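Local atomic coordinates of carbonic anhydrase (Coccomyxa sp. PA, PDB entry 3UCJ), a protein that probably catalyses the reversible hydration of carbon dioxide to hydrogencarbonate with one zinc ion per subunit. Residues Tyr42-Cys47 / His97-Gly102. Sequence-based numbering, arbitrary orientation.
With ZN (zinc ion), chain C; AZM (5-acetamido-1,3,4-thiadiazole-2-sulfonamide), chain D.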
loop_
_atom_site.group_PDB
_atom_site.type_symbol
_atom_site.label_atom_id
_atom_site.label_comp_id
_atom_site.label_asym_id
_atom_site.label_seq_id
_atom_site.Cartn_x
_atom_site.Cartn_y
_atom_site.Cartn_z
ATOM N N TYR A 42 -2.190 -4.745 25.911
ATOM C CA TYR A 42 -0.932 -4.624 25.135
ATOM C C TYR A 42 -1.276 -4.768 23.607
ATOM O O TYR A 42 -2.148 -5.563 23.256
ATOM C CB TYR A 42 -0.020 -5.779 25.453
ATOM C CG TYR A 42 0.602 -5.678 26.842
ATOM C CD1 TYR A 42 1.775 -4.932 27.045
ATOM C CD2 TYR A 42 -0.025 -6.307 27.935
ATOM C CE1 TYR A 42 2.349 -4.799 28.305
ATOM C CE2 TYR A 42 0.543 -6.211 29.224
ATOM C CZ TYR A 42 1.712 -5.438 29.393
ATOM O OH TYR A 42 2.235 -5.330 30.623
ATOM N N LEU A 43 -0.638 -3.935 22.804
ATOM C CA LEU A 43 -0.410 -4.295 21.339
ATOM C C LEU A 43 1.050 -4.722 21.240
ATOM O O LEU A 43 1.894 -4.021 21.753
ATOM C CB LEU A 43 -0.615 -3.043 20.554
ATOM C CG LEU A 43 -0.093 -3.116 19.037
ATOM C CD1 LEU A 43 -0.876 -4.147 18.314
ATOM C CD2 LEU A 43 -0.309 -1.776 18.391
ATOM N N TYR A 44 1.358 -5.791 20.478
ATOM C CA TYR A 44 2.734 -6.160 20.249
ATOM C C TYR A 44 2.856 -6.078 18.693
ATOM O O TYR A 44 1.980 -6.554 17.981
ATOM C CB TYR A 44 2.945 -7.559 20.699
ATOM C CG TYR A 44 4.193 -8.294 20.225
ATOM C CD1 TYR A 44 5.319 -8.402 21.035
ATOM C CD2 TYR A 44 4.219 -8.951 18.956
ATOM C CE1 TYR A 44 6.446 -9.139 20.624
ATOM C CE2 TYR A 44 5.300 -9.661 18.566
ATOM C CZ TYR A 44 6.421 -9.759 19.380
ATOM O OH TYR A 44 7.500 -10.466 18.907
ATOM N N ILE A 45 3.945 -5.461 18.271
ATOM C CA ILE A 45 4.343 -5.392 16.817
ATOM C C ILE A 45 5.712 -6.083 16.803
ATOM O O ILE A 45 6.675 -5.580 17.497
ATOM C CB ILE A 45 4.535 -3.991 16.422
ATOM C CG1 ILE A 45 3.197 -3.189 16.531
ATOM C CG2 ILE A 45 5.063 -3.922 14.901
ATOM C CD1 ILE A 45 3.349 -1.682 16.451
ATOM N N GLY A 46 5.783 -7.201 16.091
ATOM C CA GLY A 46 7.009 -7.993 16.084
ATOM C C GLY A 46 7.198 -8.634 14.740
ATOM O O GLY A 46 6.413 -8.398 13.818
ATOM N N CYS A 47 8.226 -9.469 14.656
ATOM C CA CYS A 47 8.576 -10.121 13.375
ATOM C C CYS A 47 7.759 -11.393 13.122
ATOM O O CYS A 47 7.439 -12.104 14.109
ATOM C CB CYS A 47 10.120 -10.458 13.375
ATOM S SG CYS A 47 10.517 -10.933 11.707
ATOM N N HIS A 97 -0.216 -0.149 26.493
ATOM C CA HIS A 97 1.216 -0.341 26.231
ATOM C C HIS A 97 1.410 -0.934 24.788
ATOM O O HIS A 97 0.766 -1.933 24.446
ATOM C CB HIS A 97 1.813 -1.354 27.200
ATOM C CG HIS A 97 1.406 -1.148 28.634
ATOM N ND1 HIS A 97 1.675 0.033 29.318
ATOM C CD2 HIS A 97 0.716 -1.951 29.502
ATOM C CE1 HIS A 97 1.194 -0.070 30.559
ATOM N NE2 HIS A 97 0.627 -1.265 30.706
ATOM N N ILE A 98 2.413 -0.431 24.088
ATOM C CA ILE A 98 2.702 -0.993 22.715
ATOM C C ILE A 98 4.161 -1.508 22.822
ATOM O O ILE A 98 5.048 -0.745 23.186
ATOM C CB ILE A 98 2.637 0.108 21.709
ATOM C CG1 ILE A 98 1.215 0.668 21.539
ATOM C CG2 ILE A 98 3.129 -0.509 20.347
ATOM C CD1 ILE A 98 1.152 1.992 20.828
ATOM N N LEU A 99 4.357 -2.782 22.564
ATOM C CA LEU A 99 5.648 -3.408 22.628
ATOM C C LEU A 99 6.140 -3.495 21.165
ATOM O O LEU A 99 5.443 -4.089 20.342
ATOM C CB LEU A 99 5.450 -4.807 23.140
ATOM C CG LEU A 99 4.759 -5.020 24.527
ATOM C CD1 LEU A 99 4.509 -6.497 24.797
ATOM C CD2 LEU A 99 5.680 -4.315 25.567
ATOM N N VAL A 100 7.292 -2.885 20.856
ATOM C CA VAL A 100 7.865 -2.990 19.521
ATOM C C VAL A 100 9.020 -3.891 19.719
ATOM O O VAL A 100 10.023 -3.485 20.327
ATOM C CB VAL A 100 8.317 -1.583 19.054
ATOM C CG1 VAL A 100 9.047 -1.620 17.594
ATOM C CG2 VAL A 100 7.125 -0.636 19.045
ATOM N N CYS A 101 8.910 -5.057 19.150
ATOM C CA CYS A 101 9.871 -6.098 19.440
ATOM C C CYS A 101 10.667 -6.488 18.226
ATOM O O CYS A 101 10.083 -7.030 17.288
ATOM C CB CYS A 101 9.120 -7.325 19.977
ATOM S SG CYS A 101 10.300 -8.574 20.626
ATOM N N GLY A 102 11.986 -6.261 18.222
ATOM C CA GLY A 102 12.783 -6.933 17.175
ATOM C C GLY A 102 13.375 -8.232 17.723
ATOM O O GLY A 102 13.144 -8.584 18.893
HETATM ZN ZN ZN C . 12.827 -11.421 11.747
HETATM C C1 AZM D . 13.454 -13.373 7.787
HETATM C C2 AZM D . 14.449 -13.053 5.608
HETATM C C3 AZM D . 14.425 -11.766 3.600
HETATM C C4 AZM D . 14.772 -11.724 2.123
HETATM N N1 AZM D . 13.229 -12.853 10.503
HETATM N N2 AZM D . 15.138 -13.939 6.403
HETATM N N3 AZM D . 14.532 -14.158 7.748
HETATM N N4 AZM D . 15.030 -12.679 4.364
HETATM O O1 AZM D . 11.706 -14.488 9.375
HETATM O O2 AZM D . 11.659 -12.126 8.897
HETATM O O3 AZM D . 13.580 -10.991 4.123
HETATM S S1 AZM D . 12.455 -13.356 9.219
HETATM S S2 AZM D . 13.034 -12.442 6.330
HETATM O O HOH W 1 9.982 -9.726 17.024
#
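Tyr-44 has CG anti to its own N (chi1 164°), and Cys-101 likewise turns SG anti to N (chi1 -171°), which brings the tyrosine ring alongside the cysteine. Tyr-44 lies on strand 42-47 and Cys-101 on the neighbouring parallel strand 97-103, in the central sheet of the beta-carbonic anhydrase fold. Strand 65-70 flanks 42-47 on its other edge. Tyr-44 CE1 packs tightly on Cys-101 CB at 3.3 Å. The sulfur lies obliquely beside the same ring, 5.1 Å from its centroid. Four backbone hydrogen bonds join the strands: Leu-43 N to His-97 O, Leu-99 N to Leu-43 O, Ile-45 N to Leu-99 O and Cys-101 N to Ile-45 O. Tyr-42 and His-97 share the sheet face of Tyr-44 and Leu-99. His-97 CD2 sits over one face of the Tyr-42 ring, 3.5 Å from CE1, with the ring planes at 42°. Ser-182 hydrogen-bonds ND1 of this histidine, and Leu-12 of the second subunit packs on Tyr-42. The other face is aliphatic. There Ile-98 CG2 touches both Leu-43 CD2 and Ile-45 CD1, and helix 80-92 packs against Leu-43 and Ile-98. At the C-terminal end a water donates to Tyr-44 OH and to Cys-101 O, the latter at 2.7 Å, and accepts from Cys-47 N. It thus bridges the strands where their direct bonding ends. A leucine in place of Tyr-44 would probably leave this water without its hydroxyl acceptor and Cys-101 CB without its aromatic neighbour. Beyond the water, strand 42-47 reaches the active-site metal, which His-103 and Cys-106 also bind. Cys-47 SG binds the zinc ion at 2.4 Å, and the acetazolamide nitrogen N1 binds that ion at 1.9 Å.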